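Local atomic coordinates of RagB/SusD domain protein (Flavobacterium johnsoniae, PDB entry 5J90), a protein that binds chitin, probably at the cell surface as a SusD-like outer-membrane lipoprotein of a locus for the use of recalcitrant chitin. Residues A[182-187]-A[197-202]; A[228-233]-A[347-352]; A[329-334]-A[365-370]; A[468-473]-A[484-489]. All coordinates share one frame; numbering follows the deposited sequence.

Contact 1 (A[182-187]-A[197-202]); sequences STFEST and ESWVRF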
loop_
_atom_site.group_PDB
_atom_site.type_symbol
_atom_site.label_atom_id
_atom_site.label_comp_id
_atom_site.label_asym_id
_atom_site.label_seq_id
_atom_site.Cartn_x
_atom_site.Cartn_y
_atom_site.Cartn_z
ATOM N N SER A 182 29.436 -0.335 -33.932
ATOM C CA SER A 182 27.988 -0.525 -33.874
ATOM C C SER A 182 27.416 -1.058 -35.180
ATOM O O SER A 182 27.860 -0.684 -36.267
ATOM C CB SER A 182 27.276 0.779 -33.524
ATOM O OG SER A 182 25.866 0.598 -33.584
ATOM N N THR A 183 26.419 -1.926 -35.064
ATOM C CA THR A 183 25.671 -2.391 -36.221
ATOM C C THR A 183 24.214 -1.939 -36.127
ATOM O O THR A 183 23.326 -2.561 -36.714
ATOM C CB THR A 183 25.739 -3.925 -36.361
ATOM O OG1 THR A 183 25.412 -4.549 -35.112
ATOM C CG2 THR A 183 27.144 -4.353 -36.770
ATOM N N PHE A 184 23.978 -0.839 -35.412
ATOM C CA PHE A 184 22.612 -0.397 -35.108
ATOM C C PHE A 184 22.221 0.960 -35.704
ATOM O O PHE A 184 21.059 1.344 -35.647
ATOM C CB PHE A 184 22.404 -0.384 -33.582
ATOM C CG PHE A 184 20.956 -0.291 -33.143
ATOM C CD1 PHE A 184 20.039 -1.270 -33.492
ATOM C CD2 PHE A 184 20.530 0.766 -32.350
ATOM C CE1 PHE A 184 18.710 -1.191 -33.063
ATOM C CE2 PHE A 184 19.209 0.847 -31.919
ATOM C CZ PHE A 184 18.300 -0.124 -32.286
ATOM N N GLU A 185 23.168 1.690 -36.291
ATOM C CA GLU A 185 22.843 3.049 -36.730
ATOM C C GLU A 185 21.662 3.127 -37.709
ATOM O O GLU A 185 20.776 3.964 -37.546
ATOM C CB GLU A 185 24.060 3.790 -37.311
ATOM C CG GLU A 185 23.701 5.210 -37.727
ATOM C CD GLU A 185 24.892 6.072 -38.099
ATOM O OE1 GLU A 185 26.034 5.565 -38.116
ATOM O OE2 GLU A 185 24.670 7.270 -38.370
ATOM N N SER A 186 21.642 2.248 -38.706
ATOM C CA SER A 186 20.585 2.292 -39.716
ATOM C C SER A 186 19.207 1.921 -39.163
ATOM O O SER A 186 18.181 2.239 -39.765
ATOM C CB SER A 186 20.933 1.410 -40.921
ATOM O OG SER A 186 21.029 0.045 -40.561
ATOM N N THR A 187 19.190 1.260 -38.009
ATOM C CA THR A 187 17.938 0.831 -37.386
ATOM C C THR A 187 17.474 1.810 -36.300
ATOM O O THR A 187 16.276 1.932 -36.032
ATOM C CB THR A 187 18.090 -0.572 -36.780
ATOM O OG1 THR A 187 18.516 -1.495 -37.794
ATOM C CG2 THR A 187 16.781 -1.058 -36.189
ATOM N N GLU A 197 27.232 3.382 -26.312
ATOM C CA GLU A 197 27.494 4.096 -25.067
ATOM C C GLU A 197 26.310 4.983 -24.663
ATOM O O GLU A 197 25.971 5.057 -23.477
ATOM C CB GLU A 197 28.780 4.920 -25.201
ATOM C CG GLU A 197 29.161 5.682 -23.943
ATOM C CD GLU A 197 30.408 6.524 -24.123
ATOM O OE1 GLU A 197 31.196 6.237 -25.054
ATOM O OE2 GLU A 197 30.589 7.480 -23.343
ATOM N N SER A 198 25.665 5.627 -25.639
ATOM C CA SER A 198 24.510 6.469 -25.347
ATOM C C SER A 198 23.301 5.632 -24.931
ATOM O O SER A 198 22.516 6.044 -24.074
ATOM C CB SER A 198 24.164 7.335 -26.550
ATOM O OG SER A 198 25.239 8.220 -26.820
ATOM N N TRP A 199 23.156 4.457 -25.533
ATOM C CA TRP A 199 22.112 3.531 -25.130
ATOM C C TRP A 199 22.335 3.031 -23.696
ATOM O O TRP A 199 21.380 2.888 -22.929
ATOM C CB TRP A 199 22.009 2.383 -26.137
ATOM C CG TRP A 199 21.139 2.746 -27.310
ATOM C CD1 TRP A 199 21.538 3.288 -28.504
ATOM C CD2 TRP A 199 19.717 2.612 -27.384
ATOM N NE1 TRP A 199 20.446 3.485 -29.317
ATOM C CE2 TRP A 199 19.315 3.083 -28.651
ATOM C CE3 TRP A 199 18.740 2.134 -26.500
ATOM C CZ2 TRP A 199 17.981 3.088 -29.058
ATOM C CZ3 TRP A 199 17.417 2.140 -26.906
ATOM C CH2 TRP A 199 17.052 2.615 -28.173
ATOM N N VAL A 200 23.583 2.782 -23.317
ATOM C CA VAL A 200 23.869 2.343 -21.953
ATOM C C VAL A 200 23.585 3.473 -20.968
ATOM O O VAL A 200 22.984 3.247 -19.912
ATOM C CB VAL A 200 25.321 1.833 -21.797
ATOM C CG1 VAL A 200 25.649 1.590 -20.321
ATOM C CG2 VAL A 200 25.527 0.563 -22.615
ATOM N N ARG A 201 23.965 4.696 -21.324
ATOM C CA ARG A 201 23.728 5.845 -20.464
ATOM C C ARG A 201 22.221 6.057 -20.273
ATOM O O ARG A 201 21.765 6.409 -19.173
ATOM C CB ARG A 201 24.428 7.087 -21.046
ATOM C CG ARG A 201 24.415 8.304 -20.146
ATOM C CD ARG A 201 25.400 9.373 -20.640
ATOM N NE ARG A 201 26.791 8.938 -20.537
ATOM C CZ ARG A 201 27.599 8.713 -21.571
ATOM N NH1 ARG A 201 27.165 8.866 -22.819
ATOM N NH2 ARG A 201 28.855 8.342 -21.355
ATOM N N PHE A 202 21.445 5.824 -21.330
ATOM C CA PHE A 202 19.989 5.879 -21.218
ATOM C C PHE A 202 19.504 4.777 -20.274
ATOM O O PHE A 202 18.729 5.048 -19.353
ATOM C CB PHE A 202 19.311 5.773 -22.594
ATOM C CG PHE A 202 17.819 5.537 -22.521
ATOM C CD1 PHE A 202 17.006 6.341 -21.730
ATOM C CD2 PHE A 202 17.232 4.507 -23.240
ATOM C CE1 PHE A 202 15.631 6.119 -21.652
ATOM C CE2 PHE A 202 15.858 4.286 -23.168
ATOM C CZ PHE A 202 15.069 5.088 -22.383
#
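Phe-184, in the loop after helix 154-177, meets Trp-199 of helix 196-213 in an offset edge-to-face aromatic pair. Its CB points toward the helix, and CG standing anti to the backbone N (chi1 -165°) lets the CD2-CE2 edge of the phenyl ring meet the indole. From CG the ring divides. Phe-184 CD2 approaches the indole nitrogen, Trp-199 NE1, at 4.1 Å. One bond further, Phe-184 CE2 is the atom that does most of the touching, lying 3.8 Å from Trp-199 CZ2, 3.9 Å from Trp-199 NE1 and 4.0 Å from Trp-199 CE2, an oblique approach to that side of the indole. The planes stand at 79°, and the centroid of the phenyl ring is 5.6 Å from that of the five-membered indole ring. Tryptophan suits the place because the broad indole offers a large apolar surface to the phenyl edge while its N-H serves elsewhere, bonding to Asp-188 OD2. The loop beside it is shaped by an ST turn, in which Ser-182 OG accepts from Phe-184 N at 3.0 Å and so fixes the backbone from which the phenyl ring departs. Phe-33 meets Phe-184 edge-to-face, and Leu-118 of helix 113-134 touches both rings. The pair thus belongs to a buried aromatic cluster joining a loop to the packed helices of the alpha-helical, TPR-related SusD fold.

Contact 2 (A[228-233]-A[347-352]); sequences KAVAQK and WNMGGT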
loop_
_atom_site.group_PDB
_atom_site.type_symbol
_atom_site.label_atom_id
_atom_site.label_comp_id
_atom_site.label_asym_id
_atom_site.label_seq_id
_atom_site.Cartn_x
_atom_site.Cartn_y
_atom_site.Cartn_z
ATOM N N LYS A 228 23.584 1.985 -8.276
ATOM C CA LYS A 228 24.117 1.255 -9.431
ATOM C C LYS A 228 24.091 2.112 -10.704
ATOM O O LYS A 228 25.054 2.129 -11.476
ATOM C CB LYS A 228 23.312 -0.031 -9.686
ATOM C CG LYS A 228 23.694 -1.225 -8.839
ATOM C CD LYS A 228 22.683 -2.384 -8.990
ATOM C CE LYS A 228 22.518 -2.828 -10.431
ATOM N NZ LYS A 228 21.467 -3.901 -10.525
ATOM N N ALA A 229 22.982 2.813 -10.918
ATOM C CA ALA A 229 22.813 3.638 -12.117
ATOM C C ALA A 229 23.928 4.667 -12.238
ATOM O O ALA A 229 24.510 4.861 -13.316
ATOM C CB ALA A 229 21.447 4.332 -12.095
ATOM N N VAL A 230 24.224 5.319 -11.119
ATOM C CA VAL A 230 25.202 6.394 -11.084
ATOM C C VAL A 230 26.623 5.834 -11.122
ATOM O O VAL A 230 27.524 6.434 -11.718
ATOM C CB VAL A 230 24.970 7.277 -9.832
ATOM C CG1 VAL A 230 26.125 8.250 -9.621
ATOM C CG2 VAL A 230 23.655 8.024 -9.969
ATOM N N ALA A 231 26.813 4.663 -10.526
ATOM C CA ALA A 231 28.140 4.048 -10.411
ATOM C C ALA A 231 28.651 3.414 -11.705
ATOM O O ALA A 231 29.863 3.211 -11.866
ATOM C CB ALA A 231 28.142 3.008 -9.288
ATOM N N GLN A 232 27.740 3.070 -12.616
ATOM C CA GLN A 232 28.124 2.438 -13.872
ATOM C C GLN A 232 29.101 3.358 -14.597
ATOM O O GLN A 232 29.003 4.578 -14.490
ATOM C CB GLN A 232 26.876 2.160 -14.728
ATOM C CG GLN A 232 27.013 1.003 -15.712
ATOM C CD GLN A 232 27.662 1.383 -17.037
ATOM O OE1 GLN A 232 27.594 2.530 -17.478
ATOM N NE2 GLN A 232 28.293 0.403 -17.680
ATOM N N LYS A 233 30.032 2.773 -15.340
ATOM C CA LYS A 233 31.135 3.557 -15.901
ATOM C C LYS A 233 30.728 4.720 -16.808
ATOM O O LYS A 233 31.487 5.681 -16.951
ATOM C CB LYS A 233 32.175 2.664 -16.590
ATOM C CG LYS A 233 31.706 2.024 -17.874
ATOM C CD LYS A 233 32.751 1.058 -18.424
ATOM C CE LYS A 233 34.032 1.761 -18.801
ATOM N NZ LYS A 233 35.018 0.781 -19.360
ATOM N N TRP A 347 21.993 9.421 -0.709
ATOM C CA TRP A 347 22.550 8.411 -1.601
ATOM C C TRP A 347 23.744 8.921 -2.409
ATOM O O TRP A 347 23.928 10.131 -2.554
ATOM C CB TRP A 347 21.472 7.916 -2.567
ATOM C CG TRP A 347 20.280 7.288 -1.914
ATOM C CD1 TRP A 347 20.128 6.944 -0.598
ATOM C CD2 TRP A 347 19.060 6.928 -2.566
ATOM N NE1 TRP A 347 18.888 6.379 -0.396
ATOM C CE2 TRP A 347 18.213 6.363 -1.590
ATOM C CE3 TRP A 347 18.603 7.024 -3.888
ATOM C CZ2 TRP A 347 16.931 5.900 -1.894
ATOM C CZ3 TRP A 347 17.327 6.555 -4.185
ATOM C CH2 TRP A 347 16.509 6.013 -3.193
ATOM N N ASN A 348 24.523 7.996 -2.957
ATOM C CA ASN A 348 25.733 8.343 -3.705
ATOM C C ASN A 348 25.409 8.794 -5.118
ATOM O O ASN A 348 25.436 7.985 -6.056
ATOM C CB ASN A 348 26.689 7.153 -3.771
ATOM C CG ASN A 348 27.305 6.821 -2.440
ATOM O OD1 ASN A 348 27.312 7.643 -1.523
ATOM N ND2 ASN A 348 27.847 5.613 -2.328
ATOM N N MET A 349 25.127 10.085 -5.261
ATOM C CA MET A 349 24.597 10.624 -6.512
ATOM C C MET A 349 25.565 11.527 -7.270
ATOM O O MET A 349 25.315 11.854 -8.420
ATOM C CB MET A 349 23.302 11.402 -6.245
ATOM C CG MET A 349 22.155 10.547 -5.717
ATOM S SD MET A 349 21.429 9.452 -6.978
ATOM C CE MET A 349 22.139 7.866 -6.530
ATOM N N GLY A 350 26.659 11.944 -6.639
ATOM C CA GLY A 350 27.558 12.906 -7.258
ATOM C C GLY A 350 26.944 14.289 -7.189
ATOM O O GLY A 350 26.134 14.672 -8.036
ATOM N N GLY A 351 27.294 15.035 -6.157
ATOM C CA GLY A 351 26.829 16.392 -6.011
ATOM C C GLY A 351 25.908 16.548 -4.823
ATOM O O GLY A 351 25.380 15.566 -4.276
ATOM N N THR A 352 25.714 17.796 -4.425
ATOM C CA THR A 352 24.749 18.116 -3.386
ATOM C C THR A 352 23.360 18.268 -4.006
ATOM O O THR A 352 23.230 18.528 -5.205
ATOM C CB THR A 352 25.100 19.431 -2.671
ATOM O OG1 THR A 352 25.008 20.512 -3.603
ATOM C CG2 THR A 352 26.512 19.375 -2.077
#
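Val-230 CG1 stands anti to the backbone N (chi1 169°) and CG2 anti to the carbonyl carbon, a setting that spreads both methyls before the loop 347-352. Met-349 starts out the other way: its CB points away from helix 219-231, but bends at chi2 (-72°) and chi3 (103°) fold the thioether back. The methionine end therefore crosses the valine at about a right angle, with Met-349 CE 3.8 Å and Met-349 SD 4.0 Å from Val-230 CG2. The other branch, Val-230 CG1, rests against backbone, 3.6 Å from Asn-348 O and 3.9 Å from Met-349 O. A flexible, unbranched methionine is suited to such a return path, and a compact beta-branched valine offers one methyl to the sulfur arm and one to the main chain. Asn-348 is the centre of an inverse gamma turn, while Gly-350, with positive phi, takes a conformation that favours glycine. Polar bonds flank this apolar patch: Asn-348 N donates to Glu-227 OE2 on the valine's own helix, and Met-349 O accepts from Arg-339 NE. The contact thereby ties the last turn of helix 219-231 to the connection between helices 332-344 and 353-368, with Trp-347 lying along helix 219-231 and reaching Met-212 of helix 196-213.

Contact 3 (A[329-334]-A[365-370]); sequences LMNAAE and FDQRGV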
loop_
_atom_site.group_PDB
_atom_site.type_symbol
_atom_site.label_atom_id
_atom_site.label_comp_id
_atom_site.label_asym_id
_atom_site.label_seq_id
_atom_site.Cartn_x
_atom_site.Cartn_y
_atom_site.Cartn_z
ATOM N N LEU A 329 11.216 11.571 -24.660
ATOM C CA LEU A 329 10.657 10.638 -23.690
ATOM C C LEU A 329 11.407 10.647 -22.357
ATOM O O LEU A 329 10.861 10.223 -21.340
ATOM C CB LEU A 329 10.603 9.225 -24.275
ATOM C CG LEU A 329 9.652 9.072 -25.458
ATOM C CD1 LEU A 329 9.830 7.695 -26.086
ATOM C CD2 LEU A 329 8.211 9.304 -25.025
ATOM N N MET A 330 12.649 11.124 -22.351
ATOM C CA MET A 330 13.391 11.319 -21.102
ATOM C C MET A 330 14.491 12.355 -21.328
ATOM O O MET A 330 15.460 12.090 -22.046
ATOM C CB MET A 330 13.986 10.005 -20.597
ATOM C CG MET A 330 14.726 10.142 -19.266
ATOM S SD MET A 330 15.540 8.616 -18.736
ATOM C CE MET A 330 14.146 7.658 -18.185
ATOM N N ASN A 331 14.334 13.525 -20.720
ATOM C CA ASN A 331 15.308 14.603 -20.867
ATOM C C ASN A 331 16.455 14.497 -19.882
ATOM O O ASN A 331 16.283 13.987 -18.776
ATOM C CB ASN A 331 14.649 15.960 -20.626
ATOM C CG ASN A 331 13.519 16.250 -21.578
ATOM O OD1 ASN A 331 13.615 15.990 -22.779
ATOM N ND2 ASN A 331 12.447 16.822 -21.051
ATOM N N ALA A 332 17.617 15.020 -20.256
ATOM C CA ALA A 332 18.732 15.084 -19.328
ATOM C C ALA A 332 18.357 15.779 -18.013
ATOM O O ALA A 332 18.858 15.402 -16.952
ATOM C CB ALA A 332 19.929 15.771 -19.994
ATOM N N ALA A 333 17.486 16.782 -18.066
ATOM C CA ALA A 333 17.088 17.483 -16.842
ATOM C C ALA A 333 16.560 16.517 -15.781
ATOM O O ALA A 333 16.872 16.658 -14.597
ATOM C CB ALA A 333 16.058 18.561 -17.137
ATOM N N GLU A 334 15.783 15.525 -16.210
ATOM C CA GLU A 334 15.230 14.546 -15.282
ATOM C C GLU A 334 16.330 13.811 -14.523
ATOM O O GLU A 334 16.174 13.516 -13.343
ATOM C CB GLU A 334 14.356 13.526 -16.020
ATOM C CG GLU A 334 13.803 12.459 -15.071
ATOM C CD GLU A 334 12.876 11.450 -15.720
ATOM O OE1 GLU A 334 12.377 11.698 -16.840
ATOM O OE2 GLU A 334 12.639 10.398 -15.086
ATOM N N PHE A 365 16.454 24.850 -19.261
ATOM C CA PHE A 365 16.481 26.154 -19.932
ATOM C C PHE A 365 17.291 26.059 -21.222
ATOM O O PHE A 365 16.853 26.555 -22.272
ATOM C CB PHE A 365 17.071 27.236 -19.021
ATOM C CG PHE A 365 16.052 27.981 -18.192
ATOM C CD1 PHE A 365 15.194 27.311 -17.324
ATOM C CD2 PHE A 365 15.981 29.368 -18.248
ATOM C CE1 PHE A 365 14.274 28.007 -16.553
ATOM C CE2 PHE A 365 15.066 30.067 -17.481
ATOM C CZ PHE A 365 14.211 29.388 -16.626
ATOM N N ASP A 366 18.461 25.427 -21.160
ATOM C CA ASP A 366 19.290 25.257 -22.349
ATOM C C ASP A 366 18.573 24.423 -23.405
ATOM O O ASP A 366 18.615 24.742 -24.600
ATOM C CB ASP A 366 20.628 24.611 -21.991
ATOM C CG ASP A 366 21.532 25.530 -21.191
ATOM O OD1 ASP A 366 21.279 26.755 -21.149
ATOM O OD2 ASP A 366 22.511 25.017 -20.613
ATOM N N GLN A 367 17.903 23.359 -22.964
ATOM C CA GLN A 367 17.203 22.478 -23.883
ATOM C C GLN A 367 16.119 23.230 -24.651
ATOM O O GLN A 367 15.898 22.971 -25.847
ATOM C CB GLN A 367 16.593 21.295 -23.130
ATOM C CG GLN A 367 16.068 20.230 -24.058
ATOM C CD GLN A 367 15.589 18.991 -23.340
ATOM O OE1 GLN A 367 15.065 19.057 -22.221
ATOM N NE2 GLN A 367 15.755 17.849 -23.985
ATOM N N ARG A 368 15.460 24.165 -23.975
ATOM C CA ARG A 368 14.361 24.913 -24.581
ATOM C C ARG A 368 14.824 26.205 -25.260
ATOM O O ARG A 368 14.017 26.916 -25.848
ATOM C CB ARG A 368 13.284 25.224 -23.534
ATOM C CG ARG A 368 12.832 24.017 -22.721
ATOM C CD ARG A 368 12.303 22.891 -23.589
ATOM N NE ARG A 368 11.721 21.847 -22.748
ATOM C CZ ARG A 368 10.915 20.893 -23.188
ATOM N NH1 ARG A 368 10.578 20.832 -24.471
ATOM N NH2 ARG A 368 10.434 20.002 -22.335
ATOM N N GLY A 369 16.115 26.507 -25.167
ATOM C CA GLY A 369 16.674 27.669 -25.851
ATOM C C GLY A 369 16.311 29.005 -25.234
ATOM O O GLY A 369 16.241 30.019 -25.940
ATOM N N VAL A 370 16.080 29.029 -23.925
ATOM C CA VAL A 370 15.733 30.271 -23.244
ATOM C C VAL A 370 16.841 30.725 -22.305
ATOM O O VAL A 370 17.583 29.911 -21.749
ATOM C CB VAL A 370 14.393 30.178 -22.479
ATOM C CG1 VAL A 370 13.234 30.015 -23.456
ATOM C CG2 VAL A 370 14.425 29.041 -21.473
HETATM O O HOH W 1 9.954 16.724 -22.673
HETATM O O HOH W 2 17.031 18.680 -20.267
#
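Asn-331 and Gln-367 join two successive helices of the alpha-helical SusD fold, the asparagine leading into helix 332-344 and the glutamine lying in the final turn of helix 353-368. That turn is closed by a Schellman motif at Gly-369, whose positive phi suits glycine. In the one of its two modelled conformers described here, Gln-367 has CG anti to the backbone N (chi1 -170°) and an extended chain beyond, which brings Gln-367 NE2 to donate to Asn-331 OD1 at 3.1 Å; the bond may not be permanent. It is bent, with an N-H...O angle of 141°, and the donor sits above the carbonyl plane; the two amide planes are 80° apart. Amides suit this junction because each can give and accept at once. Asn-331 ND2 donates to a water 3.0 Å away, which also accepts a weak bond from Arg-368 NH2, a group held chiefly by the carbonyl oxygens of Phe-429 and Ala-427. A leucine in place of Asn-331 would probably leave Gln-367 NE2 without this acceptor and its amide less firmly fixed in rotation. In the same conformer a second water accepts from Ala-333 N at 2.9 Å and donates to Gln-367 OE1 at 2.8 Å.

Contact 4 (A[468-473]-A[484-489]); sequences INFVQS and TGVSKL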
loop_
_atom_site.group_PDB
_atom_site.type_symbol
_atom_site.label_atom_id
_atom_site.label_comp_id
_atom_site.label_asym_id
_atom_site.label_seq_id
_atom_site.Cartn_x
_atom_site.Cartn_y
_atom_site.Cartn_z
ATOM N N ILE A 468 -5.385 2.609 -13.776
ATOM C CA ILE A 468 -6.492 2.278 -14.669
ATOM C C ILE A 468 -6.849 0.807 -14.470
ATOM O O ILE A 468 -5.984 -0.041 -14.223
ATOM C CB ILE A 468 -6.151 2.618 -16.142
ATOM C CG1 ILE A 468 -5.874 4.119 -16.254
ATOM C CG2 ILE A 468 -7.281 2.184 -17.090
ATOM C CD1 ILE A 468 -5.510 4.598 -17.661
ATOM N N ASN A 469 -8.145 0.516 -14.560
ATOM C CA ASN A 469 -8.652 -0.848 -14.393
ATOM C C ASN A 469 -8.321 -1.761 -15.574
ATOM O O ASN A 469 -8.099 -1.286 -16.696
ATOM C CB ASN A 469 -10.165 -0.834 -14.120
ATOM C CG ASN A 469 -10.946 -0.124 -15.208
ATOM O OD1 ASN A 469 -10.713 1.056 -15.491
ATOM N ND2 ASN A 469 -11.868 -0.845 -15.841
ATOM N N PHE A 470 -8.272 -3.062 -15.320
ATOM C CA PHE A 470 -7.901 -4.025 -16.357
ATOM C C PHE A 470 -8.862 -3.933 -17.553
ATOM O O PHE A 470 -10.043 -3.606 -17.394
ATOM C CB PHE A 470 -7.835 -5.442 -15.773
ATOM C CG PHE A 470 -6.777 -5.614 -14.711
ATOM C CD1 PHE A 470 -5.468 -5.219 -14.935
ATOM C CD2 PHE A 470 -7.096 -6.183 -13.481
ATOM C CE1 PHE A 470 -4.487 -5.395 -13.949
ATOM C CE2 PHE A 470 -6.135 -6.351 -12.494
ATOM C CZ PHE A 470 -4.835 -5.966 -12.721
ATOM N N VAL A 471 -8.346 -4.210 -18.748
ATOM C CA VAL A 471 -9.037 -3.811 -19.979
ATOM C C VAL A 471 -10.005 -4.852 -20.561
ATOM O O VAL A 471 -9.941 -6.055 -20.250
ATOM C CB VAL A 471 -8.026 -3.359 -21.068
ATOM C CG1 VAL A 471 -7.113 -2.268 -20.521
ATOM C CG2 VAL A 471 -7.220 -4.536 -21.586
ATOM N N GLN A 472 -10.884 -4.361 -21.432
ATOM C CA GLN A 472 -11.959 -5.173 -21.993
ATOM C C GLN A 472 -11.467 -6.354 -22.802
ATOM O O GLN A 472 -12.036 -7.437 -22.713
ATOM C CB GLN A 472 -12.865 -4.322 -22.885
ATOM C CG GLN A 472 -13.693 -3.310 -22.148
ATOM C CD GLN A 472 -14.498 -2.439 -23.102
ATOM O OE1 GLN A 472 -14.051 -2.131 -24.209
ATOM N NE2 GLN A 472 -15.671 -2.035 -22.669
ATOM N N SER A 473 -10.429 -6.156 -23.604
ATOM C CA SER A 473 -9.943 -7.245 -24.445
ATOM C C SER A 473 -9.453 -8.400 -23.581
ATOM O O SER A 473 -9.561 -9.572 -23.959
ATOM C CB SER A 473 -8.839 -6.777 -25.388
ATOM O OG SER A 473 -7.681 -6.424 -24.636
ATOM N N THR A 484 -5.908 -13.584 -12.250
ATOM C CA THR A 484 -4.589 -13.529 -11.615
ATOM C C THR A 484 -4.148 -12.083 -11.392
ATOM O O THR A 484 -3.523 -11.778 -10.375
ATOM C CB THR A 484 -3.483 -14.333 -12.361
ATOM O OG1 THR A 484 -3.122 -13.681 -13.591
ATOM C CG2 THR A 484 -3.930 -15.778 -12.633
ATOM N N GLY A 485 -4.482 -11.189 -12.319
ATOM C CA GLY A 485 -4.147 -9.784 -12.142
ATOM C C GLY A 485 -4.867 -9.184 -10.951
ATOM O O GLY A 485 -4.265 -8.463 -10.152
ATOM N N VAL A 486 -6.156 -9.480 -10.815
ATOM C CA VAL A 486 -6.921 -8.985 -9.676
ATOM C C VAL A 486 -6.346 -9.533 -8.363
ATOM O O VAL A 486 -6.198 -8.792 -7.381
ATOM C CB VAL A 486 -8.420 -9.295 -9.846
ATOM C CG1 VAL A 486 -9.196 -8.858 -8.613
ATOM C CG2 VAL A 486 -8.954 -8.594 -11.085
ATOM N N SER A 487 -5.980 -10.812 -8.343
ATOM C CA SER A 487 -5.347 -11.387 -7.164
ATOM C C SER A 487 -4.094 -10.600 -6.806
ATOM O O SER A 487 -3.891 -10.237 -5.646
ATOM C CB SER A 487 -5.001 -12.863 -7.379
ATOM O OG SER A 487 -6.174 -13.641 -7.579
ATOM N N LYS A 488 -3.264 -10.310 -7.805
ATOM C CA LYS A 488 -1.980 -9.665 -7.556
ATOM C C LYS A 488 -2.107 -8.156 -7.306
ATOM O O LYS A 488 -1.148 -7.510 -6.871
ATOM C CB LYS A 488 -0.986 -10.019 -8.672
ATOM C CG LYS A 488 -0.542 -11.488 -8.561
ATOM C CD LYS A 488 0.127 -12.041 -9.808
ATOM C CE LYS A 488 0.195 -13.566 -9.732
ATOM N NZ LYS A 488 1.105 -14.151 -10.765
ATOM N N LEU A 489 -3.302 -7.619 -7.534
ATOM C CA LEU A 489 -3.634 -6.228 -7.225
ATOM C C LEU A 489 -4.000 -6.042 -5.745
ATOM O O LEU A 489 -3.801 -4.963 -5.184
ATOM C CB LEU A 489 -4.790 -5.749 -8.112
ATOM C CG LEU A 489 -5.221 -4.286 -7.992
ATOM C CD1 LEU A 489 -4.127 -3.383 -8.543
ATOM C CD2 LEU A 489 -6.537 -4.064 -8.745
#
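The loop backbone at Phe-470, in a polyproline-like conformation just ahead of helix 472-477, passes helix 479-489 with Phe-470 CA 8.1 Å from Gly-485 CA, its nearest counterpart. The phenylalanine side chain spans this distance. Its CG is anti to the carbonyl carbon (chi1 -63°), and the ring reaches onto the helix backbone, where Phe-470 CE2 lies 3.5 Å from Gly-485 C and 3.6 Å from Val-486 N. Phe-470 CZ comes to 3.6 Å from Gly-485 O. Glycine is what permits so close an approach, since a beta carbon at Gly-485 would press tightly on Phe-470 CZ. Beside the glycine, Val-486 CG2 meets Phe-470 CE2 at 3.9 Å, and Leu-489 CD2 lies looser at 4.4 Å from the same carbon. Tyr-151 adds an edge-to-face contact and Arg-467 a cation-pi contact to the ring. An alanine in place of Phe-470 would probably open a gap over Gly-485 and leave Arg-467 and Tyr-151 without their aromatic partner. On the same helix, Lys-488 O accepts from Asn-504 ND2 of the second subunit. The contact is van der Waals in kind, ring carbons against peptide backbone and two apolar side chains, which suggests that fit of shape at the glycine, where no side chain intervenes, sets the spacing.

Contacts 1, 2 and 3 form a connected group. Contact 1 touches contact 2 where Val-200 CG1 packs 3.6 Å from Gln-232 OE1, between helix 196-213 and the end of helix 219-231, and it touches contact 3 where Phe-202 CE1 lies 3.8 Å from Met-330 SD. Helix 196-213 is thus the common neighbour. Contacts 2 and 3 have alternating segments along the chain, yet their nearest atoms stay about 9 Å apart. Contact 4 stands apart, its centre about 35 Å from that of contact 1 and its nearest atoms about 16 Å from those of contact 3, and it alone reaches the second subunit. A bound 1,2-ethanediol, probably from crystallisation, lies about 4 Å from the Val-230 side chain in contact 2.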